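Local coordinates for mRNA-capping enzyme subunit alpha (Saccharomyces cerevisiae, PDB 3KYH), which catalyses the second step of mRNA capping, transferring GMP from GTP through a covalent enzyme-GMP intermediate to the 5'-diphosphate end of RNA, at residues L63-Y68 / P233-Y238; R109-P114 / F180-D185; K117-L122 / A188-R193. All coordinates share one frame; numbering follows the deposited sequence.

Contact 1 (L63-Y68 / P233-Y238)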
loop_
_atom_site.group_PDB
_atom_site.type_symbol
_atom_site.label_atom_id
_atom_site.label_comp_id
_atom_site.label_asym_id
_atom_site.label_seq_id
_atom_site.Cartn_x
_atom_site.Cartn_y
_atom_site.Cartn_z
ATOM N N LEU C 63 -20.742 54.142 33.194
ATOM C CA LEU C 63 -20.939 55.159 34.235
ATOM C C LEU C 63 -19.655 55.923 34.598
ATOM O O LEU C 63 -19.735 57.125 34.835
ATOM C CB LEU C 63 -21.627 54.572 35.486
ATOM C CG LEU C 63 -21.716 55.312 36.845
ATOM C CD1 LEU C 63 -22.510 56.626 36.808
ATOM C CD2 LEU C 63 -22.298 54.394 37.929
ATOM N N ALA C 64 -18.498 55.248 34.602
ATOM C CA ALA C 64 -17.214 55.817 35.078
ATOM C C ALA C 64 -16.241 56.442 34.039
ATOM O O ALA C 64 -15.102 56.823 34.374
ATOM C CB ALA C 64 -16.485 54.781 35.939
ATOM N N HIS C 65 -16.704 56.576 32.794
ATOM C CA HIS C 65 -15.893 57.093 31.693
ATOM C C HIS C 65 -16.718 57.983 30.764
ATOM O O HIS C 65 -17.849 58.375 31.099
ATOM C CB HIS C 65 -15.286 55.931 30.890
ATOM C CG HIS C 65 -14.147 55.248 31.577
ATOM N ND1 HIS C 65 -14.329 54.192 32.447
ATOM C CD2 HIS C 65 -12.809 55.463 31.510
ATOM C CE1 HIS C 65 -13.150 53.799 32.902
ATOM N NE2 HIS C 65 -12.212 54.555 32.350
ATOM N N ASP C 66 -16.129 58.276 29.597
ATOM C CA ASP C 66 -16.722 59.118 28.555
ATOM C C ASP C 66 -16.659 58.266 27.282
ATOM O O ASP C 66 -15.572 57.922 26.825
ATOM C CB ASP C 66 -15.925 60.428 28.390
ATOM C CG ASP C 66 -15.520 61.086 29.726
ATOM O OD1 ASP C 66 -15.729 62.307 29.847
ATOM O OD2 ASP C 66 -14.942 60.434 30.632
ATOM N N TYR C 67 -17.821 57.912 26.732
ATOM C CA TYR C 67 -17.944 56.841 25.729
ATOM C C TYR C 67 -18.566 57.219 24.385
ATOM O O TYR C 67 -19.237 58.242 24.262
ATOM C CB TYR C 67 -18.752 55.690 26.319
ATOM C CG TYR C 67 -17.961 54.468 26.740
ATOM C CD1 TYR C 67 -17.509 54.317 28.063
ATOM C CD2 TYR C 67 -17.741 53.421 25.833
ATOM C CE1 TYR C 67 -16.840 53.161 28.464
ATOM C CE2 TYR C 67 -17.034 52.275 26.203
ATOM C CZ TYR C 67 -16.593 52.153 27.522
ATOM O OH TYR C 67 -15.911 51.013 27.894
ATOM N N TYR C 68 -18.337 56.353 23.397
ATOM C CA TYR C 68 -18.774 56.495 22.012
ATOM C C TYR C 68 -19.754 55.408 21.575
ATOM O O TYR C 68 -19.733 54.265 22.082
ATOM C CB TYR C 68 -17.572 56.380 21.070
ATOM C CG TYR C 68 -16.710 57.622 20.851
ATOM C CD1 TYR C 68 -15.346 57.492 20.537
ATOM C CD2 TYR C 68 -17.252 58.917 20.915
ATOM C CE1 TYR C 68 -14.551 58.601 20.290
ATOM C CE2 TYR C 68 -16.448 60.043 20.691
ATOM C CZ TYR C 68 -15.107 59.870 20.370
ATOM O OH TYR C 68 -14.323 60.975 20.139
ATOM N N PRO C 233 -14.612 53.660 24.348
ATOM C CA PRO C 233 -14.316 54.683 25.354
ATOM C C PRO C 233 -13.270 55.693 24.877
ATOM O O PRO C 233 -12.191 55.294 24.410
ATOM C CB PRO C 233 -13.802 53.864 26.538
ATOM C CG PRO C 233 -13.236 52.582 25.904
ATOM C CD PRO C 233 -13.765 52.460 24.502
ATOM N N VAL C 234 -13.607 56.980 24.980
ATOM C CA VAL C 234 -12.740 58.092 24.563
ATOM C C VAL C 234 -11.372 57.971 25.281
ATOM O O VAL C 234 -10.449 57.341 24.757
ATOM C CB VAL C 234 -13.436 59.484 24.804
ATOM C CG1 VAL C 234 -12.537 60.671 24.397
ATOM C CG2 VAL C 234 -14.798 59.573 24.103
ATOM N N LYS C 235 -11.272 58.554 26.475
ATOM C CA LYS C 235 -10.134 58.485 27.397
ATOM C C LYS C 235 -9.229 57.235 27.427
ATOM O O LYS C 235 -8.076 57.334 27.858
ATOM C CB LYS C 235 -10.667 58.735 28.816
ATOM C CG LYS C 235 -10.842 60.210 29.216
ATOM C CD LYS C 235 -11.914 60.446 30.290
ATOM C CE LYS C 235 -11.831 59.521 31.542
ATOM N NZ LYS C 235 -12.931 59.882 32.503
ATOM N N ALA C 236 -9.750 56.078 27.010
ATOM C CA ALA C 236 -9.023 54.795 27.022
ATOM C C ALA C 236 -8.012 54.559 25.892
ATOM O O ALA C 236 -8.175 55.090 24.786
ATOM C CB ALA C 236 -10.013 53.642 27.054
ATOM N N PRO C 237 -6.978 53.736 26.157
ATOM C CA PRO C 237 -6.036 53.353 25.092
ATOM C C PRO C 237 -6.456 52.099 24.344
ATOM O O PRO C 237 -7.138 51.254 24.926
ATOM C CB PRO C 237 -4.723 53.095 25.842
ATOM C CG PRO C 237 -5.123 52.765 27.235
ATOM C CD PRO C 237 -6.491 53.340 27.495
ATOM N N TYR C 238 -6.011 51.980 23.091
ATOM C CA TYR C 238 -6.293 50.840 22.196
ATOM C C TYR C 238 -5.527 49.572 22.643
ATOM O O TYR C 238 -5.228 49.390 23.830
ATOM C CB TYR C 238 -5.958 51.229 20.741
ATOM C CG TYR C 238 -6.619 50.469 19.587
ATOM C CD1 TYR C 238 -7.907 50.806 19.123
ATOM C CD2 TYR C 238 -5.917 49.476 18.891
ATOM C CE1 TYR C 238 -8.485 50.128 18.032
ATOM C CE2 TYR C 238 -6.491 48.792 17.808
ATOM C CZ TYR C 238 -7.765 49.139 17.363
ATOM O OH TYR C 238 -8.319 48.478 16.272
#
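Pro-233 lies flat against the aromatic ring of Tyr-67, the two side chains running alongside one another in the same direction. The CB of Pro-233 stands over the ring face, 3.6 Å from the centroid of the Tyr-67 ring and displaced toward its rim, which makes a CH-pi contact. A second CH-pi contact follows one residue further along each segment: the CG2 methyl of Val-234 sits over the centre of the Tyr-68 ring, 3.8 Å from its centroid and only 11° off the ring normal. The side chains cross at about a right angle here, and of the valine's two methyls CG2 does the touching. It is placed by the first torsion of Val-234, which sets CG1 anti to the backbone N (chi1 179°) and leaves CG2 beside it.

Between the two aromatic contacts the backbones are joined by a hydrogen bond from Val-234 N to Asp-66 O, 2.9 Å long. The carboxylate of the same aspartate forms a salt bridge, with Lys-235 NZ 2.8 Å from Asp-66 OD2. The lysine chain bends at chi3 (49°) to bring its amine there, and its CE passes obliquely by the His-65 ring.

Further out, the hydroxyl of Tyr-67 is hydrogen-bonded to the carbonyl of Leu-246, while Thr-168, at the start of helix 168-189, binds Pro-233 O and touches the Tyr-68 ring. Trp-410 and Arg-413 of helix 404-416 touch Asp-66. Tyr-67 and Pro-233 form an antiparallel, non-hydrogen-bonded pair, CA to CA 4.2 Å, where strand 67-73 begins and strand 229-233 ends, two neighbouring inner strands of a mixed sheet in the nucleotidyltransferase domain of the capping enzyme.

Contact 2 (R109-P114 / F180-D185); sequences RFPRLP and FKPYFD
Pro-111 and Pro-182 meet at a slant, and the contact between the two segments is apolar, with no hydrogen bond across it. The CB corner of Pro-182 comes against the CG and CD side of the Pro-111 ring, with Pro-182 CB 3.3 Å from Pro-111 CG. The carbonyl of Arg-112 extends this packing, its O 3.7 Å from Pro-182 CB.

The aromatic part of the contact is a meeting of edges. Phe-110 and Tyr-183 lie side by side and point the same way, with Phe-110 CE2 3.6 Å from Tyr-183 CD1 and close to the plane of the tyrosine ring. Tyr-183 reaches this position with CG anti to its backbone N (chi1 169°). Phe-110 also packs edge-to-face with Phe-179 and touches Met-80 and Ile-82 of strand 76-84.

A salt bridge lies within the helix, Lys-181 NZ to Asp-185 OD1, 3.2 Å, one turn on; Arg-112 turns away and bonds Leu-125 O through NH1. Pro-182 kinks helix 168-189, since its N has no hydrogen bond to the preceding turn. This is loop-on-helix packing in the catalytic domain: the loop between strands 102-105 and 129-139 lies against a helix that also packs on strand 200-203.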
loop_
_atom_site.group_PDB
_atom_site.type_symbol
_atom_site.label_atom_id
_atom_site.label_comp_id
_atom_site.label_asym_id
_atom_site.label_seq_id
_atom_site.Cartn_x
_atom_site.Cartn_y
_atom_site.Cartn_z
ATOM N N ARG C 109 -2.513 56.805 -3.565
ATOM C CA ARG C 109 -1.479 57.766 -3.219
ATOM C C ARG C 109 -1.730 58.405 -1.852
ATOM O O ARG C 109 -2.308 59.499 -1.748
ATOM C CB ARG C 109 -1.330 58.805 -4.341
ATOM C CG ARG C 109 -0.607 58.283 -5.601
ATOM C CD ARG C 109 -1.530 57.565 -6.596
ATOM N NE ARG C 109 -0.767 56.911 -7.660
ATOM C CZ ARG C 109 -1.212 56.688 -8.897
ATOM N NH1 ARG C 109 -2.428 57.084 -9.281
ATOM N NH2 ARG C 109 -0.416 56.085 -9.773
ATOM N N PHE C 110 -1.306 57.691 -0.811
ATOM C CA PHE C 110 -1.465 58.168 0.560
ATOM C C PHE C 110 -0.264 59.040 0.968
ATOM O O PHE C 110 0.868 58.546 0.956
ATOM C CB PHE C 110 -1.763 57.014 1.522
ATOM C CG PHE C 110 -2.995 56.188 1.144
ATOM C CD1 PHE C 110 -3.013 54.807 1.369
ATOM C CD2 PHE C 110 -4.139 56.790 0.574
ATOM C CE1 PHE C 110 -4.123 54.036 0.993
ATOM C CE2 PHE C 110 -5.284 56.028 0.223
ATOM C CZ PHE C 110 -5.271 54.650 0.433
ATOM N N PRO C 111 -0.505 60.344 1.274
ATOM C CA PRO C 111 0.476 61.444 1.379
ATOM C C PRO C 111 0.755 62.108 2.741
ATOM O O PRO C 111 1.048 61.415 3.723
ATOM C CB PRO C 111 -0.136 62.508 0.451
ATOM C CG PRO C 111 -1.570 62.104 0.265
ATOM C CD PRO C 111 -1.850 60.918 1.134
ATOM N N ARG C 112 0.814 63.445 2.717
ATOM C CA ARG C 112 0.639 64.324 3.874
ATOM C C ARG C 112 0.253 65.721 3.351
ATOM O O ARG C 112 -0.286 65.867 2.238
ATOM C CB ARG C 112 1.943 64.455 4.649
ATOM C CG ARG C 112 2.226 63.429 5.710
ATOM C CD ARG C 112 3.639 62.915 5.421
ATOM N NE ARG C 112 4.407 62.539 6.608
ATOM C CZ ARG C 112 5.274 61.532 6.661
ATOM N NH1 ARG C 112 5.475 60.772 5.585
ATOM N NH2 ARG C 112 5.926 61.280 7.807
ATOM N N LEU C 113 0.483 66.738 4.187
ATOM C CA LEU C 113 0.631 68.119 3.728
ATOM C C LEU C 113 1.361 68.890 4.843
ATOM O O LEU C 113 0.708 69.622 5.598
ATOM C CB LEU C 113 -0.709 68.774 3.338
ATOM C CG LEU C 113 -0.683 69.777 2.173
ATOM C CD1 LEU C 113 -1.421 69.149 0.999
ATOM C CD2 LEU C 113 -1.340 71.126 2.519
ATOM N N PRO C 114 2.705 68.711 4.969
ATOM C CA PRO C 114 3.470 69.435 6.008
ATOM C C PRO C 114 3.729 70.908 5.685
ATOM O O PRO C 114 3.740 71.736 6.619
ATOM C CB PRO C 114 4.783 68.649 6.133
ATOM C CG PRO C 114 4.881 67.793 4.897
ATOM C CD PRO C 114 3.595 67.909 4.101
ATOM N N PHE C 180 -6.696 60.998 6.095
ATOM C CA PHE C 180 -7.927 61.245 5.339
ATOM C C PHE C 180 -7.951 62.561 4.562
ATOM O O PHE C 180 -8.288 62.565 3.371
ATOM C CB PHE C 180 -9.143 61.124 6.265
ATOM C CG PHE C 180 -10.470 61.077 5.547
ATOM C CD1 PHE C 180 -11.033 59.860 5.196
ATOM C CD2 PHE C 180 -11.186 62.248 5.285
ATOM C CE1 PHE C 180 -12.282 59.803 4.568
ATOM C CE2 PHE C 180 -12.420 62.212 4.653
ATOM C CZ PHE C 180 -12.979 60.981 4.293
ATOM N N LYS C 181 -7.685 63.671 5.255
ATOM C CA LYS C 181 -7.554 65.002 4.639
ATOM C C LYS C 181 -6.785 64.930 3.272
ATOM O O LYS C 181 -7.396 65.241 2.242
ATOM C CB LYS C 181 -6.942 65.989 5.663
ATOM C CG LYS C 181 -7.518 67.399 5.756
ATOM C CD LYS C 181 -7.011 68.306 4.639
ATOM C CE LYS C 181 -6.588 69.679 5.105
ATOM N NZ LYS C 181 -5.624 70.157 4.046
ATOM N N PRO C 182 -5.519 64.420 3.233
ATOM C CA PRO C 182 -4.750 64.250 1.987
ATOM C C PRO C 182 -5.266 63.206 1.000
ATOM O O PRO C 182 -5.098 63.405 -0.200
ATOM C CB PRO C 182 -3.376 63.831 2.481
ATOM C CG PRO C 182 -3.667 63.064 3.665
ATOM C CD PRO C 182 -4.729 63.890 4.357
ATOM N N TYR C 183 -5.876 62.115 1.467
ATOM C CA TYR C 183 -6.700 61.310 0.545
ATOM C C TYR C 183 -7.723 62.277 -0.052
ATOM O O TYR C 183 -7.734 62.466 -1.263
ATOM C CB TYR C 183 -7.369 60.075 1.194
ATOM C CG TYR C 183 -8.423 59.380 0.339
ATOM C CD1 TYR C 183 -8.152 58.155 -0.285
ATOM C CD2 TYR C 183 -9.708 59.935 0.157
ATOM C CE1 TYR C 183 -9.125 57.506 -1.089
ATOM C CE2 TYR C 183 -10.684 59.299 -0.649
ATOM C CZ TYR C 183 -10.384 58.083 -1.265
ATOM O OH TYR C 183 -11.333 57.451 -2.046
ATOM N N PHE C 184 -8.487 62.972 0.792
ATOM C CA PHE C 184 -9.693 63.644 0.301
ATOM C C PHE C 184 -9.404 64.814 -0.627
ATOM O O PHE C 184 -9.970 64.888 -1.727
ATOM C CB PHE C 184 -10.672 64.019 1.421
ATOM C CG PHE C 184 -12.117 63.938 0.994
ATOM C CD1 PHE C 184 -12.837 62.752 1.152
ATOM C CD2 PHE C 184 -12.740 65.030 0.385
ATOM C CE1 PHE C 184 -14.161 62.650 0.726
ATOM C CE2 PHE C 184 -14.068 64.944 -0.052
ATOM C CZ PHE C 184 -14.781 63.749 0.119
ATOM N N ASP C 185 -8.502 65.688 -0.176
ATOM C CA ASP C 185 -7.947 66.789 -0.968
ATOM C C ASP C 185 -7.464 66.304 -2.322
ATOM O O ASP C 185 -7.953 66.781 -3.347
ATOM C CB ASP C 185 -6.805 67.458 -0.203
ATOM C CG ASP C 185 -7.297 68.259 0.979
ATOM O OD1 ASP C 185 -6.811 69.400 1.155
ATOM O OD2 ASP C 185 -8.196 67.774 1.704
#

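Contact 3 (K117-L122 / A188-R193); sequences KKEELL and AAYPNR
Tyr-190 reaches across to the 117-122 segment and gives its hydroxyl to the carboxylate of Glu-119. In this hydrogen bond Tyr-190 OH is 2.7 Å from Glu-119 OE2, which it meets on the anti side, 23° out of the carboxylate plane. The carboxylate and the tyrosine ring are turned 49° against each other, and OE2 lies at the ring edge, near its plane. Glu-119 bends at chi2 (91°), folding its carboxylate back to the phenol. The carbonyl of Lys-118 is also close, its O 2.9 Å from Tyr-190 OH.

Apolar contacts hold the flank of the same ring. Leu-121 CD1 comes to the edge, 3.6 Å from Tyr-190 CE1, whereas Leu-122 CD1 approaches that carbon obliquely. The other methyl of Leu-122, CD2, touches the aliphatic part of Arg-193, lying 3.8 Å from its CD, and these two side chains cross at about a right angle. Leu-121 is buried and continues onto Asp-185 and Leu-186 of helix 168-189.

The tyrosine is therefore amphipathic in its use: its CE1 side packs on two leucine methyls while its hydroxyl is taken by an acid. The residues around it are mostly exposed, so the contact is a surface patch in which one polar bond fixes the outer end of the ring and the leucines fix its side. A carboxylate this close would probably favour the protonated, neutral phenol.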
loop_
_atom_site.group_PDB
_atom_site.type_symbol
_atom_site.label_atom_id
_atom_site.label_comp_id
_atom_site.label_asym_id
_atom_site.label_seq_id
_atom_site.Cartn_x
_atom_site.Cartn_y
_atom_site.Cartn_z
ATOM N N LYS C 117 1.342 74.144 -0.388
ATOM C CA LYS C 117 0.886 74.145 -1.796
ATOM C C LYS C 117 -0.162 73.091 -2.163
ATOM O O LYS C 117 -0.025 71.917 -1.797
ATOM C CB LYS C 117 2.052 74.144 -2.803
ATOM C CG LYS C 117 3.073 73.021 -2.624
ATOM C CD LYS C 117 3.667 72.540 -3.940
ATOM C CE LYS C 117 4.724 71.475 -3.670
ATOM N NZ LYS C 117 4.616 70.297 -4.585
ATOM N N LYS C 118 -1.195 73.539 -2.882
ATOM C CA LYS C 118 -2.360 72.712 -3.250
ATOM C C LYS C 118 -2.077 71.612 -4.303
ATOM O O LYS C 118 -3.003 70.932 -4.754
ATOM C CB LYS C 118 -3.559 73.595 -3.637
ATOM C CG LYS C 118 -3.998 74.630 -2.578
ATOM C CD LYS C 118 -5.050 74.092 -1.612
ATOM C CE LYS C 118 -5.684 75.202 -0.774
ATOM N NZ LYS C 118 -7.054 74.793 -0.321
ATOM N N GLU C 119 -0.800 71.496 -4.689
ATOM C CA GLU C 119 -0.207 70.369 -5.423
ATOM C C GLU C 119 0.463 69.389 -4.455
ATOM O O GLU C 119 0.301 68.180 -4.624
ATOM C CB GLU C 119 0.854 70.849 -6.426
ATOM C CG GLU C 119 0.413 70.977 -7.890
ATOM C CD GLU C 119 -0.119 72.360 -8.263
ATOM O OE1 GLU C 119 0.623 73.358 -8.180
ATOM O OE2 GLU C 119 -1.279 72.461 -8.690
ATOM N N GLU C 120 1.198 69.918 -3.466
ATOM C CA GLU C 120 2.005 69.168 -2.463
ATOM C C GLU C 120 1.867 67.628 -2.411
ATOM O O GLU C 120 2.857 66.912 -2.593
ATOM C CB GLU C 120 1.849 69.793 -1.061
ATOM C CG GLU C 120 2.744 69.239 0.054
ATOM C CD GLU C 120 4.143 69.813 0.064
ATOM O OE1 GLU C 120 4.347 70.925 -0.472
ATOM O OE2 GLU C 120 5.037 69.166 0.653
ATOM N N LEU C 121 0.649 67.148 -2.151
ATOM C CA LEU C 121 0.274 65.721 -2.160
ATOM C C LEU C 121 0.964 64.820 -3.188
ATOM O O LEU C 121 1.386 63.701 -2.851
ATOM C CB LEU C 121 -1.254 65.544 -2.241
ATOM C CG LEU C 121 -2.129 66.642 -2.866
ATOM C CD1 LEU C 121 -2.397 66.413 -4.350
ATOM C CD2 LEU C 121 -3.432 66.777 -2.081
ATOM N N LEU C 122 1.131 65.359 -4.398
ATOM C CA LEU C 122 1.570 64.623 -5.588
ATOM C C LEU C 122 2.954 63.949 -5.564
ATOM O O LEU C 122 3.216 63.083 -6.404
ATOM C CB LEU C 122 1.378 65.495 -6.835
ATOM C CG LEU C 122 -0.070 65.686 -7.310
ATOM C CD1 LEU C 122 -0.381 67.141 -7.579
ATOM C CD2 LEU C 122 -0.398 64.828 -8.538
ATOM N N ALA C 188 -10.094 65.473 -4.445
ATOM C CA ALA C 188 -10.968 66.621 -4.681
ATOM C C ALA C 188 -10.360 67.640 -5.649
ATOM O O ALA C 188 -11.061 68.153 -6.531
ATOM C CB ALA C 188 -11.364 67.266 -3.368
ATOM N N ALA C 189 -9.064 67.907 -5.489
ATOM C CA ALA C 189 -8.300 68.738 -6.422
ATOM C C ALA C 189 -8.150 68.112 -7.826
ATOM O O ALA C 189 -8.560 68.723 -8.823
ATOM C CB ALA C 189 -6.929 69.111 -5.827
ATOM N N TYR C 190 -7.603 66.896 -7.891
ATOM C CA TYR C 190 -7.309 66.238 -9.161
ATOM C C TYR C 190 -8.030 64.894 -9.315
ATOM O O TYR C 190 -7.469 63.859 -8.922
ATOM C CB TYR C 190 -5.805 66.025 -9.312
ATOM C CG TYR C 190 -4.953 67.182 -8.862
ATOM C CD1 TYR C 190 -4.385 67.188 -7.586
ATOM C CD2 TYR C 190 -4.674 68.252 -9.723
ATOM C CE1 TYR C 190 -3.581 68.242 -7.163
ATOM C CE2 TYR C 190 -3.864 69.320 -9.306
ATOM C CZ TYR C 190 -3.322 69.293 -8.028
ATOM O OH TYR C 190 -2.532 70.321 -7.588
ATOM N N PRO C 191 -9.258 64.904 -9.895
ATOM C CA PRO C 191 -10.055 63.695 -10.136
ATOM C C PRO C 191 -9.390 62.680 -11.068
ATOM O O PRO C 191 -9.523 61.471 -10.845
ATOM C CB PRO C 191 -11.352 64.237 -10.763
ATOM C CG PRO C 191 -11.040 65.621 -11.218
ATOM C CD PRO C 191 -10.056 66.110 -10.196
ATOM N N ASN C 192 -8.647 63.175 -12.057
ATOM C CA ASN C 192 -7.997 62.341 -13.067
ATOM C C ASN C 192 -6.766 61.535 -12.656
ATOM O O ASN C 192 -6.638 60.400 -13.119
ATOM C CB ASN C 192 -7.688 63.152 -14.330
ATOM C CG ASN C 192 -8.887 63.281 -15.251
ATOM O OD1 ASN C 192 -9.963 63.736 -14.836
ATOM N ND2 ASN C 192 -8.700 62.896 -16.521
ATOM N N ARG C 193 -5.876 62.096 -11.827
ATOM C CA ARG C 193 -4.619 61.427 -11.420
ATOM C C ARG C 193 -4.828 60.052 -10.757
ATOM O O ARG C 193 -3.866 59.325 -10.472
ATOM C CB ARG C 193 -3.777 62.344 -10.506
ATOM C CG ARG C 193 -2.327 61.887 -10.177
ATOM C CD ARG C 193 -1.252 62.316 -11.214
ATOM N NE ARG C 193 -1.653 62.056 -12.600
ATOM C CZ ARG C 193 -1.967 62.988 -13.502
ATOM N NH1 ARG C 193 -1.871 64.288 -13.218
ATOM N NH2 ARG C 193 -2.357 62.611 -14.716
#

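In the fold
All three contacts belong to the catalytic domain. Contact 1 closes a long loop of chain, inside which contacts 2 and 3 are nested; those two cross, their segments alternating along the sequence. Contact 2 joins the connection between strands 102-105 and 129-139 to the body of helix 168-189, contact 3 to its last residues and the turn that follows. Their centres are 9 Å apart and they touch, as where Leu-121 meets Pro-111 and Asp-185, so they form one continuous interface. Contact 1 stands apart, its centre 28 Å from contact 2 and 37 Å from contact 3. Helix 168-189, beginning beside contact 1, thus ties strands 67-73 and 229-233 to the long connection before strand 129-139.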